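Local coordinates for protein dihydropyrimidinase (Dictyostelium discoideum, PDB 2FTW) that catalyses, with two zinc ions per subunit, the reversible hydrolytic ring opening of dihydropyrimidines in the second step of reductive pyrimidine degradation, at residues D55-P60 against L368-F373; A112-K117 against K150-N155; I235-C240 against K479-L484. All coordinates share one frame; numbering follows the deposited sequence.

Interaction 1: D55-P60 against L368-F373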
ATOM      1  N   ASP A  55      28.822  31.572 -11.059  1.00 26.83           N
ATOM      2  CA  ASP A  55      28.763  30.191 -10.525  1.00 26.38           C
ATOM      3  C   ASP A  55      27.772  29.959  -9.356  1.00 25.75           C
ATOM      4  O   ASP A  55      27.784  28.896  -8.714  1.00 25.26           O
ATOM      5  CB  ASP A  55      30.170  29.696 -10.147  1.00 26.75           C
ATOM      6  CG  ASP A  55      31.041  29.416 -11.363  1.00 28.07           C
ATOM      7  OD1 ASP A  55      30.522  29.455 -12.500  1.00 28.67           O
ATOM      8  OD2 ASP A  55      32.252  29.149 -11.175  1.00 30.82           O
ATOM      9  N   LYS A  56      26.896  30.925  -9.104  1.00 24.94           N
ATOM     10  CA  LYS A  56      25.965  30.845  -7.987  1.00 24.60           C
ATOM     11  C   LYS A  56      24.518  30.884  -8.467  1.00 23.84           C
ATOM     12  O   LYS A  56      24.241  31.157  -9.640  1.00 22.71           O
ATOM     13  CB  LYS A  56      26.242  31.975  -7.001  1.00 24.73           C
ATOM     14  CG  LYS A  56      27.532  31.750  -6.236  1.00 25.30           C
ATOM     15  CD  LYS A  56      28.115  33.019  -5.694  1.00 25.38           C
ATOM     16  CE  LYS A  56      29.515  32.756  -5.149  1.00 26.52           C
ATOM     17  NZ  LYS A  56      29.970  33.838  -4.231  1.00 27.76           N
ATOM     18  N   LEU A  57      23.613  30.607  -7.535  1.00 23.29           N
ATOM     19  CA  LEU A  57      22.184  30.518  -7.821  1.00 23.37           C
ATOM     20  C   LEU A  57      21.444  31.643  -7.128  1.00 23.31           C
ATOM     21  O   LEU A  57      21.811  32.033  -6.022  1.00 23.36           O
ATOM     22  CB  LEU A  57      21.649  29.173  -7.349  1.00 22.88           C
ATOM     23  CG  LEU A  57      22.484  27.960  -7.780  1.00 21.53           C
ATOM     24  CD1 LEU A  57      21.825  26.692  -7.271  1.00 19.89           C
ATOM     25  CD2 LEU A  57      22.690  27.913  -9.317  1.00 19.96           C
ATOM     26  N   LEU A  58      20.439  32.189  -7.815  1.00 23.46           N
ATOM     27  CA  LEU A  58      19.514  33.159  -7.239  1.00 23.57           C
ATOM     28  C   LEU A  58      18.218  32.419  -6.916  1.00 23.54           C
ATOM     29  O   LEU A  58      17.496  32.000  -7.827  1.00 23.20           O
ATOM     30  CB  LEU A  58      19.237  34.299  -8.217  1.00 23.68           C
ATOM     31  CG  LEU A  58      20.309  35.378  -8.374  1.00 24.81           C
ATOM     32  CD1 LEU A  58      21.623  34.804  -8.858  1.00 25.25           C
ATOM     33  CD2 LEU A  58      19.823  36.450  -9.319  1.00 24.57           C
ATOM     34  N   LEU A  59      17.948  32.243  -5.625  1.00 23.01           N
ATOM     35  CA  LEU A  59      16.731  31.590  -5.163  1.00 23.38           C
ATOM     36  C   LEU A  59      15.804  32.616  -4.529  1.00 23.48           C
ATOM     37  O   LEU A  59      16.279  33.621  -3.947  1.00 23.56           O
ATOM     38  CB  LEU A  59      17.052  30.504  -4.133  1.00 22.99           C
ATOM     39  CG  LEU A  59      18.325  29.704  -4.368  1.00 23.17           C
ATOM     40  CD1 LEU A  59      18.474  28.671  -3.281  1.00 23.97           C
ATOM     41  CD2 LEU A  59      18.326  29.050  -5.738  1.00 23.04           C
ATOM     42  N   PRO A  60      14.479  32.382  -4.629  1.00 23.37           N
ATOM     43  CA  PRO A  60      13.593  33.217  -3.829  1.00 23.15           C
ATOM     44  C   PRO A  60      13.926  32.987  -2.366  1.00 23.36           C
ATOM     45  O   PRO A  60      14.245  31.852  -1.968  1.00 23.68           O
ATOM     46  CB  PRO A  60      12.190  32.686  -4.161  1.00 23.10           C
ATOM     47  CG  PRO A  60      12.356  31.912  -5.452  1.00 23.02           C
ATOM     48  CD  PRO A  60      13.737  31.371  -5.411  1.00 23.24           C
ATOM     49  N   LEU A 368      16.244  15.568  -4.322  1.00 21.60           N
ATOM     50  CA  LEU A 368      15.595  16.771  -4.832  1.00 21.11           C
ATOM     51  C   LEU A 368      16.434  17.417  -5.916  1.00 20.78           C
ATOM     52  O   LEU A 368      17.646  17.559  -5.769  1.00 20.39           O
ATOM     53  CB  LEU A 368      15.403  17.838  -3.732  1.00 21.38           C
ATOM     54  CG  LEU A 368      14.540  17.655  -2.475  1.00 20.26           C
ATOM     55  CD1 LEU A 368      14.711  18.867  -1.590  1.00 19.40           C
ATOM     56  CD2 LEU A 368      13.080  17.447  -2.795  1.00 20.34           C
ATOM     57  N   THR A 369      15.764  17.869  -6.968  1.00 20.57           N
ATOM     58  CA  THR A 369      16.380  18.796  -7.924  1.00 20.57           C
ATOM     59  C   THR A 369      16.423  20.206  -7.336  1.00 20.51           C
ATOM     60  O   THR A 369      15.841  20.482  -6.290  1.00 20.63           O
ATOM     61  CB  THR A 369      15.608  18.872  -9.253  1.00 20.41           C
ATOM     62  OG1 THR A 369      14.348  19.518  -9.039  1.00 21.36           O
ATOM     63  CG2 THR A 369      15.398  17.487  -9.869  1.00 20.45           C
ATOM     64  N   TRP A 370      17.111  21.106  -8.026  1.00 20.70           N
ATOM     65  CA  TRP A 370      17.169  22.514  -7.628  1.00 20.49           C
ATOM     66  C   TRP A 370      15.773  23.174  -7.560  1.00 20.05           C
ATOM     67  O   TRP A 370      15.458  23.901  -6.606  1.00 19.76           O
ATOM     68  CB  TRP A 370      18.032  23.298  -8.621  1.00 20.92           C
ATOM     69  CG  TRP A 370      19.508  23.072  -8.528  1.00 21.96           C
ATOM     70  CD1 TRP A 370      20.181  22.301  -7.618  1.00 22.59           C
ATOM     71  CD2 TRP A 370      20.508  23.679  -9.353  1.00 22.55           C
ATOM     72  NE1 TRP A 370      21.534  22.369  -7.854  1.00 22.48           N
ATOM     73  CE2 TRP A 370      21.762  23.217  -8.903  1.00 22.82           C
ATOM     74  CE3 TRP A 370      20.461  24.545 -10.450  1.00 22.19           C
ATOM     75  CZ2 TRP A 370      22.962  23.600  -9.505  1.00 22.80           C
ATOM     76  CZ3 TRP A 370      21.658  24.930 -11.049  1.00 22.59           C
ATOM     77  CH2 TRP A 370      22.889  24.453 -10.574  1.00 22.42           C
ATOM     78  N   CYS A 371      14.963  22.953  -8.588  1.00 19.68           N
ATOM     79  CA  CYS A 371      13.582  23.488  -8.631  1.00 20.37           C
ATOM     80  C   CYS A 371      12.682  22.931  -7.514  1.00 19.61           C
ATOM     81  O   CYS A 371      11.911  23.656  -6.916  1.00 18.83           O
ATOM     82  CB  CYS A 371      12.950  23.228 -10.012  1.00 20.24           C
ATOM     83  SG  CYS A 371      13.744  24.175 -11.360  1.00 23.53           S
ATOM     84  N   GLN A 372      12.792  21.638  -7.237  1.00 20.30           N
ATOM     85  CA  GLN A 372      12.032  21.037  -6.136  1.00 20.55           C
ATOM     86  C   GLN A 372      12.498  21.568  -4.779  1.00 20.45           C
ATOM     87  O   GLN A 372      11.727  21.595  -3.815  1.00 20.26           O
ATOM     88  CB  GLN A 372      12.127  19.515  -6.162  1.00 20.68           C
ATOM     89  CG  GLN A 372      11.566  18.895  -7.435  1.00 20.21           C
ATOM     90  CD  GLN A 372      11.766  17.398  -7.511  1.00 21.07           C
ATOM     91  OE1 GLN A 372      12.768  16.858  -7.037  1.00 21.96           O
ATOM     92  NE2 GLN A 372      10.801  16.712  -8.126  1.00 19.60           N
ATOM     93  N   PHE A 373      13.756  21.993  -4.699  1.00 20.45           N
ATOM     94  CA  PHE A 373      14.248  22.626  -3.477  1.00 20.36           C
ATOM     95  C   PHE A 373      13.614  24.001  -3.248  1.00 20.23           C
ATOM     96  O   PHE A 373      13.256  24.354  -2.121  1.00 20.66           O
ATOM     97  CB  PHE A 373      15.779  22.725  -3.512  1.00 20.80           C
ATOM     98  CG  PHE A 373      16.350  23.554  -2.410  1.00 20.93           C
ATOM     99  CD1 PHE A 373      16.535  24.927  -2.586  1.00 21.76           C
ATOM    100  CD2 PHE A 373      16.696  22.973  -1.197  1.00 21.26           C
ATOM    101  CE1 PHE A 373      17.063  25.710  -1.579  1.00 20.47           C
ATOM    102  CE2 PHE A 373      17.231  23.755  -0.175  1.00 21.47           C
ATOM    103  CZ  PHE A 373      17.422  25.130  -0.378  1.00 21.55           C
TER

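Interaction 2: A112-K117 against K150-N155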
ATOM      1  N   ALA A 112      -4.243  38.877  22.143  1.00 25.21           N
ATOM      2  CA  ALA A 112      -3.054  38.040  21.979  1.00 25.10           C
ATOM      3  C   ALA A 112      -2.355  38.386  20.665  1.00 24.95           C
ATOM      4  O   ALA A 112      -1.137  38.579  20.641  1.00 24.21           O
ATOM      5  CB  ALA A 112      -3.424  36.562  22.029  1.00 24.88           C
ATOM      6  N   TYR A 113      -3.141  38.508  19.589  1.00 24.66           N
ATOM      7  CA  TYR A 113      -2.631  38.998  18.313  1.00 24.75           C
ATOM      8  C   TYR A 113      -1.940  40.361  18.449  1.00 24.52           C
ATOM      9  O   TYR A 113      -0.877  40.569  17.864  1.00 23.99           O
ATOM     10  CB  TYR A 113      -3.765  39.114  17.290  1.00 25.31           C
ATOM     11  CG  TYR A 113      -3.349  39.692  15.954  1.00 25.00           C
ATOM     12  CD1 TYR A 113      -3.314  41.072  15.746  1.00 26.65           C
ATOM     13  CD2 TYR A 113      -2.990  38.860  14.894  1.00 26.07           C
ATOM     14  CE1 TYR A 113      -2.932  41.608  14.517  1.00 26.23           C
ATOM     15  CE2 TYR A 113      -2.616  39.386  13.658  1.00 25.70           C
ATOM     16  CZ  TYR A 113      -2.586  40.760  13.478  1.00 25.61           C
ATOM     17  OH  TYR A 113      -2.217  41.289  12.258  1.00 25.90           O
ATOM     18  N   ASP A 114      -2.555  41.284  19.197  1.00 24.48           N
ATOM     19  CA  ASP A 114      -1.996  42.626  19.375  1.00 24.89           C
ATOM     20  C   ASP A 114      -0.643  42.543  20.065  1.00 24.97           C
ATOM     21  O   ASP A 114       0.280  43.269  19.720  1.00 25.34           O
ATOM     22  CB  ASP A 114      -2.928  43.525  20.206  1.00 25.12           C
ATOM     23  CG  ASP A 114      -4.080  44.096  19.393  1.00 25.78           C
ATOM     24  OD1 ASP A 114      -4.123  43.892  18.163  1.00 26.25           O
ATOM     25  OD2 ASP A 114      -4.951  44.762  19.990  1.00 26.99           O
ATOM     26  N   GLN A 115      -0.531  41.649  21.042  1.00 25.19           N
ATOM     27  CA  GLN A 115       0.711  41.507  21.774  1.00 24.98           C
ATOM     28  C   GLN A 115       1.798  41.032  20.814  1.00 24.64           C
ATOM     29  O   GLN A 115       2.882  41.617  20.765  1.00 24.62           O
ATOM     30  CB  GLN A 115       0.553  40.546  22.958  1.00 25.47           C
ATOM     31  CG  GLN A 115       1.801  40.400  23.823  1.00 26.53           C
ATOM     32  CD  GLN A 115       2.226  41.705  24.481  1.00 29.82           C
ATOM     33  OE1 GLN A 115       1.901  41.973  25.660  1.00 30.69           O
ATOM     34  NE2 GLN A 115       2.951  42.536  23.723  1.00 30.90           N
ATOM     35  N   TRP A 116       1.483  39.998  20.035  1.00 23.91           N
ATOM     36  CA  TRP A 116       2.456  39.389  19.132  1.00 23.57           C
ATOM     37  C   TRP A 116       2.988  40.374  18.099  1.00 23.78           C
ATOM     38  O   TRP A 116       4.201  40.513  17.951  1.00 22.98           O
ATOM     39  CB  TRP A 116       1.888  38.127  18.463  1.00 23.06           C
ATOM     40  CG  TRP A 116       2.562  36.864  18.941  1.00 21.35           C
ATOM     41  CD1 TRP A 116       3.573  36.208  18.322  1.00 21.06           C
ATOM     42  CD2 TRP A 116       2.296  36.147  20.148  1.00 21.48           C
ATOM     43  NE1 TRP A 116       3.957  35.113  19.055  1.00 21.05           N
ATOM     44  CE2 TRP A 116       3.184  35.049  20.185  1.00 21.05           C
ATOM     45  CE3 TRP A 116       1.384  36.316  21.204  1.00 21.96           C
ATOM     46  CZ2 TRP A 116       3.187  34.123  21.228  1.00 21.76           C
ATOM     47  CZ3 TRP A 116       1.385  35.400  22.235  1.00 20.71           C
ATOM     48  CH2 TRP A 116       2.290  34.320  22.249  1.00 21.71           C
ATOM     49  N   LYS A 117       2.075  41.082  17.434  1.00 24.19           N
ATOM     50  CA  LYS A 117       2.437  42.047  16.398  1.00 24.78           C
ATOM     51  C   LYS A 117       3.286  43.198  16.930  1.00 25.21           C
ATOM     52  O   LYS A 117       4.102  43.749  16.208  1.00 25.60           O
ATOM     53  CB  LYS A 117       1.178  42.600  15.720  1.00 24.57           C
ATOM     54  CG  LYS A 117       1.456  43.298  14.409  1.00 24.39           C
ATOM     55  CD  LYS A 117       0.192  43.766  13.717  1.00 24.39           C
ATOM     56  CE  LYS A 117       0.501  44.436  12.388  1.00 24.65           C
ATOM     57  NZ  LYS A 117       1.494  45.555  12.533  1.00 22.96           N
ATOM     58  N   LYS A 150     -10.703  39.183   8.360  1.00 25.60           N
ATOM     59  CA  LYS A 150     -11.216  40.290   7.546  1.00 25.70           C
ATOM     60  C   LYS A 150     -10.361  41.547   7.707  1.00 25.86           C
ATOM     61  O   LYS A 150     -10.126  42.267   6.739  1.00 26.31           O
ATOM     62  CB  LYS A 150     -12.675  40.583   7.911  1.00 25.84           C
ATOM     63  N   GLU A 151      -9.892  41.791   8.931  1.00 25.98           N
ATOM     64  CA  GLU A 151      -9.203  43.034   9.282  1.00 25.88           C
ATOM     65  C   GLU A 151      -7.707  42.880   9.560  1.00 25.55           C
ATOM     66  O   GLU A 151      -6.949  43.818   9.336  1.00 25.14           O
ATOM     67  CB  GLU A 151      -9.863  43.665  10.522  1.00 25.94           C
ATOM     68  CG  GLU A 151     -11.190  44.347  10.256  1.00 27.30           C
ATOM     69  N   ARG A 152      -7.288  41.732  10.093  1.00 25.26           N
ATOM     70  CA  ARG A 152      -5.921  41.585  10.612  1.00 25.15           C
ATOM     71  C   ARG A 152      -5.018  40.685   9.773  1.00 24.47           C
ATOM     72  O   ARG A 152      -3.983  40.224  10.258  1.00 24.37           O
ATOM     73  CB  ARG A 152      -5.936  41.077  12.051  1.00 25.76           C
ATOM     74  CG  ARG A 152      -6.901  41.774  12.989  1.00 27.37           C
ATOM     75  CD  ARG A 152      -6.440  43.167  13.335  1.00 29.65           C
ATOM     76  NE  ARG A 152      -7.343  43.829  14.287  1.00 30.10           N
ATOM     77  CZ  ARG A 152      -7.286  43.726  15.621  1.00 31.87           C
ATOM     78  NH1 ARG A 152      -6.371  42.970  16.232  1.00 31.80           N
ATOM     79  NH2 ARG A 152      -8.165  44.397  16.356  1.00 32.08           N
ATOM     80  N   GLY A 153      -5.396  40.436   8.527  1.00 23.83           N
ATOM     81  CA  GLY A 153      -4.502  39.752   7.572  1.00 23.77           C
ATOM     82  C   GLY A 153      -4.110  38.311   7.864  1.00 23.02           C
ATOM     83  O   GLY A 153      -3.041  37.854   7.456  1.00 23.29           O
ATOM     84  N   VAL A 154      -4.994  37.584   8.531  1.00 22.75           N
ATOM     85  CA  VAL A 154      -4.757  36.195   8.937  1.00 22.22           C
ATOM     86  C   VAL A 154      -5.607  35.275   8.067  1.00 22.01           C
ATOM     87  O   VAL A 154      -6.763  35.577   7.807  1.00 21.98           O
ATOM     88  CB  VAL A 154      -5.159  36.002  10.433  1.00 22.08           C
ATOM     89  CG1 VAL A 154      -5.101  34.524  10.871  1.00 21.73           C
ATOM     90  CG2 VAL A 154      -4.257  36.850  11.345  1.00 21.50           C
ATOM     91  N   ASN A 155      -5.039  34.157   7.612  1.00 21.94           N
ATOM     92  CA  ASN A 155      -5.815  33.149   6.881  1.00 21.87           C
ATOM     93  C   ASN A 155      -5.470  31.728   7.310  1.00 21.93           C
ATOM     94  O   ASN A 155      -5.637  30.792   6.534  1.00 22.50           O
ATOM     95  CB  ASN A 155      -5.673  33.331   5.343  1.00 21.56           C
ATOM     96  CG  ASN A 155      -4.264  33.007   4.815  1.00 21.51           C
ATOM     97  OD1 ASN A 155      -3.414  32.500   5.537  1.00 18.99           O
ATOM     98  ND2 ASN A 155      -4.035  33.289   3.530  1.00 20.89           N
TER
HETATM   99  O   HOH W   1      -7.275  44.388  19.370  1.00 29.28           O

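Interaction 3: I235-C240 against K479-L484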
ATOM      1  N   ILE A 235     -12.080  14.210   9.648  1.00 19.86           N
ATOM      2  CA  ILE A 235     -12.999  15.276  10.060  1.00 19.88           C
ATOM      3  C   ILE A 235     -12.964  16.423   9.048  1.00 19.85           C
ATOM      4  O   ILE A 235     -14.001  16.941   8.641  1.00 20.18           O
ATOM      5  CB  ILE A 235     -12.633  15.804  11.477  1.00 19.72           C
ATOM      6  CG1 ILE A 235     -12.860  14.690  12.515  1.00 20.81           C
ATOM      7  CG2 ILE A 235     -13.439  17.070  11.835  1.00 19.53           C
ATOM      8  CD1 ILE A 235     -12.338  15.018  13.906  1.00 20.47           C
ATOM      9  N   ALA A 236     -11.765  16.818   8.642  1.00 19.44           N
ATOM     10  CA  ALA A 236     -11.612  17.885   7.657  1.00 19.31           C
ATOM     11  C   ALA A 236     -12.207  17.530   6.294  1.00 19.61           C
ATOM     12  O   ALA A 236     -12.834  18.373   5.627  1.00 19.04           O
ATOM     13  CB  ALA A 236     -10.155  18.242   7.516  1.00 19.01           C
ATOM     14  N   ASP A 237     -12.010  16.288   5.862  1.00 19.87           N
ATOM     15  CA  ASP A 237     -12.599  15.850   4.603  1.00 19.92           C
ATOM     16  C   ASP A 237     -14.144  15.841   4.657  1.00 19.85           C
ATOM     17  O   ASP A 237     -14.802  16.133   3.649  1.00 19.32           O
ATOM     18  CB  ASP A 237     -12.045  14.488   4.175  1.00 20.22           C
ATOM     19  CG  ASP A 237     -12.481  14.096   2.773  1.00 21.32           C
ATOM     20  OD1 ASP A 237     -12.381  14.939   1.838  1.00 23.10           O
ATOM     21  OD2 ASP A 237     -12.940  12.947   2.604  1.00 24.58           O
ATOM     22  N   SER A 238     -14.715  15.529   5.823  1.00 19.60           N
ATOM     23  CA  SER A 238     -16.174  15.539   5.985  0.50 19.84           C
ATOM     24  C   SER A 238     -16.750  16.951   5.869  1.00 19.45           C
ATOM     25  O   SER A 238     -17.748  17.168   5.191  1.00 18.62           O
ATOM     26  CB  SER A 238     -16.566  14.912   7.319  0.50 19.91           C
ATOM     27  OG  SER A 238     -16.091  13.578   7.377  0.50 21.46           O
ATOM     28  N   VAL A 239     -16.102  17.900   6.527  1.00 19.92           N
ATOM     29  CA  VAL A 239     -16.447  19.326   6.427  1.00 19.95           C
ATOM     30  C   VAL A 239     -16.199  19.856   5.005  1.00 20.22           C
ATOM     31  O   VAL A 239     -16.893  20.772   4.547  1.00 20.35           O
ATOM     32  CB  VAL A 239     -15.628  20.137   7.452  1.00 19.99           C
ATOM     33  CG1 VAL A 239     -15.826  21.641   7.274  1.00 20.80           C
ATOM     34  CG2 VAL A 239     -16.004  19.717   8.872  1.00 20.65           C
ATOM     35  N   CYS A 240     -15.219  19.260   4.316  1.00 20.64           N
ATOM     36  CA  CYS A 240     -14.782  19.667   2.973  1.00 19.78           C
ATOM     37  C   CYS A 240     -14.063  21.021   2.983  1.00 19.28           C
ATOM     38  O   CYS A 240     -14.518  21.996   2.394  1.00 18.04           O
ATOM     39  CB  CYS A 240     -15.942  19.657   1.965  1.00 19.73           C
ATOM     40  SG  CYS A 240     -15.374  19.480   0.251  1.00 22.25           S
ATOM     41  N   LYS A 479     -20.551  21.222  -4.343  1.00 29.08           N
ATOM     42  CA  LYS A 479     -21.627  20.981  -5.299  1.00 29.68           C
ATOM     43  C   LYS A 479     -21.852  19.485  -5.557  1.00 29.82           C
ATOM     44  O   LYS A 479     -22.977  18.992  -5.429  1.00 30.01           O
ATOM     45  CB  LYS A 479     -21.326  21.689  -6.625  1.00 29.82           C
ATOM     46  CG  LYS A 479     -22.534  21.970  -7.488  1.00 30.30           C
ATOM     47  CD  LYS A 479     -22.118  22.141  -8.944  1.00 30.41           C
ATOM     48  CE  LYS A 479     -23.256  22.647  -9.821  1.00 31.68           C
ATOM     49  NZ  LYS A 479     -22.772  22.873 -11.221  1.00 32.42           N
ATOM     50  N   VAL A 480     -20.785  18.769  -5.914  1.00 30.00           N
ATOM     51  CA  VAL A 480     -20.907  17.351  -6.290  1.00 30.05           C
ATOM     52  C   VAL A 480     -21.140  16.429  -5.099  1.00 29.83           C
ATOM     53  O   VAL A 480     -21.674  15.341  -5.258  1.00 30.15           O
ATOM     54  CB  VAL A 480     -19.689  16.823  -7.106  1.00 30.14           C
ATOM     55  CG1 VAL A 480     -19.517  17.614  -8.380  1.00 30.52           C
ATOM     56  CG2 VAL A 480     -18.418  16.843  -6.286  1.00 30.40           C
ATOM     57  N   ARG A 481     -20.710  16.857  -3.919  1.00 29.74           N
ATOM     58  CA  ARG A 481     -20.926  16.104  -2.689  1.00 29.86           C
ATOM     59  C   ARG A 481     -22.279  16.419  -2.033  1.00 29.87           C
ATOM     60  O   ARG A 481     -22.652  15.771  -1.053  1.00 29.50           O
ATOM     61  CB  ARG A 481     -19.816  16.413  -1.689  1.00 29.90           C
ATOM     62  CG  ARG A 481     -18.446  15.894  -2.063  1.00 30.19           C
ATOM     63  CD  ARG A 481     -17.514  16.026  -0.865  1.00 30.32           C
ATOM     64  NE  ARG A 481     -16.130  15.732  -1.196  1.00 30.39           N
ATOM     65  CZ  ARG A 481     -15.138  15.711  -0.310  1.00 30.33           C
ATOM     66  NH1 ARG A 481     -15.360  15.953   0.982  1.00 29.38           N
ATOM     67  NH2 ARG A 481     -13.909  15.435  -0.727  1.00 30.25           N
ATOM     68  N   ASN A 482     -22.990  17.424  -2.549  1.00 30.03           N
ATOM     69  CA  ASN A 482     -24.312  17.797  -2.041  1.00 30.21           C
ATOM     70  C   ASN A 482     -25.184  16.558  -1.807  1.00 30.16           C
ATOM     71  O   ASN A 482     -25.519  15.856  -2.747  1.00 30.17           O
ATOM     72  CB  ASN A 482     -25.012  18.737  -3.030  1.00 30.35           C
ATOM     73  CG  ASN A 482     -26.365  19.234  -2.524  1.00 30.72           C
ATOM     74  OD1 ASN A 482     -26.668  19.158  -1.331  1.00 29.94           O
ATOM     75  ND2 ASN A 482     -27.184  19.745  -3.439  1.00 31.38           N
ATOM     76  N   GLU A 483     -25.541  16.289  -0.555  1.00 30.16           N
ATOM     77  CA  GLU A 483     -26.308  15.085  -0.243  1.00 30.50           C
ATOM     78  C   GLU A 483     -27.747  15.135  -0.762  1.00 30.47           C
ATOM     79  O   GLU A 483     -28.379  14.091  -0.876  1.00 30.28           O
ATOM     80  CB  GLU A 483     -26.311  14.794   1.256  1.00 30.50           C
ATOM     81  CG  GLU A 483     -24.994  14.265   1.800  1.00 31.43           C
ATOM     82  CD  GLU A 483     -24.063  15.354   2.288  1.00 32.54           C
ATOM     83  OE1 GLU A 483     -24.070  16.461   1.712  1.00 34.24           O
ATOM     84  OE2 GLU A 483     -23.316  15.103   3.261  1.00 36.13           O
ATOM     85  N   LEU A 484     -28.261  16.327  -1.082  1.00 30.75           N
ATOM     86  CA  LEU A 484     -29.606  16.451  -1.679  1.00 31.14           C
ATOM     87  C   LEU A 484     -29.658  15.831  -3.069  1.00 31.25           C
ATOM     88  O   LEU A 484     -30.726  15.419  -3.535  1.00 31.69           O
ATOM     89  CB  LEU A 484     -30.067  17.906  -1.738  1.00 31.28           C
ATOM     90  CG  LEU A 484     -30.222  18.594  -0.383  1.00 32.81           C
ATOM     91  CD1 LEU A 484     -30.606  20.049  -0.570  1.00 34.19           C
ATOM     92  CD2 LEU A 484     -31.242  17.889   0.530  1.00 33.79           C
TER

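Interaction 1: D55-P60 against L368-F373
Helix 370-384, whose W370 and F373 touch L57 and L59 of strand 57-64, starts in a capping box: Q372 N donates to T369 OG1 at 3.2 Å, and T369 N returns a bond to Q372 OE1, also 3.2 Å. Both are nearly straight (167° for the first), so these two amides are satisfied within the first turn, and no hydrogen bond crosses to the strand. The protein combines a (beta-alpha)8-barrel with a beta-sandwich. Strand 57-64 pairs parallel with strands 16-18 and 94-101 and antiparallel with strand 402-406, and helix 370-384 packs on it. The 164 Å² buried between the segments come from apolar side chains alone. L57 sets its two methyls against the indole: CD1 stands over the six-membered ring, 3.8 Å from its centroid and only 8° off the normal, a CH-pi contact. Its other methyl, CD2, reaches W370 CZ3, 3.6 Å away. W359, from helix 354-363, meets both aromatic rings, edge-to-face on F373, while Y23 packs edge-to-face with W370. A malonate, probably from the crystallisation liquor, lies beside the W370 side chain, nearest atoms about 3 Å apart. Two residues farther along the strand, with F373 CG swung anti to its own amide nitrogen (chi1 171°), L59 CD1 meets the edge of the phenyl ring near its plane, 3.7 Å from F373 CE1.

Interaction 2: A112-K117 against K150-N155
Y113 and R152 cross at a slant, the phenol ring and the guanidinium plane lying 52° apart, and the one arginine serves two neighbours on helix 109-121. Its aliphatic base lies over a face of the Y113 ring: R152 CB is 4.1 Å from the ring centroid in a CH-pi contact, and CG stands above the same ring, displaced toward the rim. The chain then bends at chi2 (-72°), and this bend carries the guanidinium past the ring to D114. There the flat groups are turned almost alike, carboxylate and guanidinium planes being 13° apart, and D114 OD1 forms a salt bridge with R152 NH1 at 3.1 Å. Y113 CD1 sits in the guanidinium plane at its edge, 3.6 Å from NH1, so the nitrogen that holds the aspartate also brushes the ring. On the tyrosine's hydroxyl side, Y113 OH comes within 2.9 Å of R152 O. V154 runs past the tyrosine in the opposite sense, its CG2 3.8 Å from Y113 CE2.

Helix 109-121 is the crossover between parallel strands 94-101 and 127-132, a beta-alpha-beta unit of the barrel, and R152 follows the end of the next helix, 139-151. L130 and F461 also touch Y113, while V154 packs on V132, which joins this layer to the strands. The contact is structural packing away from the zinc site.

A water accepts from R152 NH2 at 3.1 Å, in the guanidinium plane. The chemistry is therefore graded: a largely apolar tyrosine-valine packing on the barrel side, with the phenol oxygen near a backbone carbonyl, and a single-nitrogen ion pair toward the more exposed side, at D114, where solvent would probably screen it.

Interaction 3: I235-C240 against K479-L484
R481, in segment 479-484, reaches to D237 in the last turn of helix 223-239 and to C240 just after it, and its extended chain explains the span. CB points toward the other segment, and the run from CG to NE is stretched out, so contact begins near the tip. NE passes C240 SG at 4.1 Å, a loose approach, and CZ lies 3.8 Å from the same sulfur. C240 SG rests over one face of the guanidinium, offset toward its rim, with NH1 the nearest atom at 3.6 Å.

NH1 has two partners on one residue. It donates to D237 O at 2.7 Å in a strongly bent, weak bond, and it reaches D237 OD1 at 3.3 Å from above the carboxylate plane. NH2 gives the straighter bond, to D237 OD1 at 3.0 Å and 150°, arriving on the syn side. Both nitrogens thus grip one oxygen, from the same face of its plane, in an end-on salt bridge. Since carboxylate and guanidinium stand 82° apart, this is not the coplanar pairing in which two nitrogens take two oxygens. D237 CG, anti to its amide nitrogen (chi1 -172°), brings OD1 to the side where its own carbonyl oxygen also faces the arginine.

R477 and D478 also touch C240, while M197 of the third subunit packs on S238 and N364 of the second subunit on V480; the contact therefore lies beside tetramer interfaces. D237 O is additionally approached by C240 N in a weak bond as the helix ends. A positive guanidinium there meets both a carboxylate and a terminal-turn carbonyl, and would probably be favoured by the helix dipole as well as by the ion pair.

By burial, interaction 1 stands apart as mostly buried, while interactions 2 and 3 are partly buried. Interaction 1 is wholly apolar across its segments, its polar bonds kept inside the helix start. Interaction 2 is mixed, a buried tyrosine-valine patch beside an ion pair with an exposed aspartate. Interaction 3, its centre about 29 Å from that of the chain, relies on charge and a helix-end carbonyl. No two share a helix or strand, although strand 57-64 of interaction 1 pairs with strand 94-101, which precedes the helix of interaction 2. Arginine meets aspartate almost coplanar in interaction 2, near perpendicular in interaction 3. Interaction 3 has several other-subunit neighbours; interaction 2 has none.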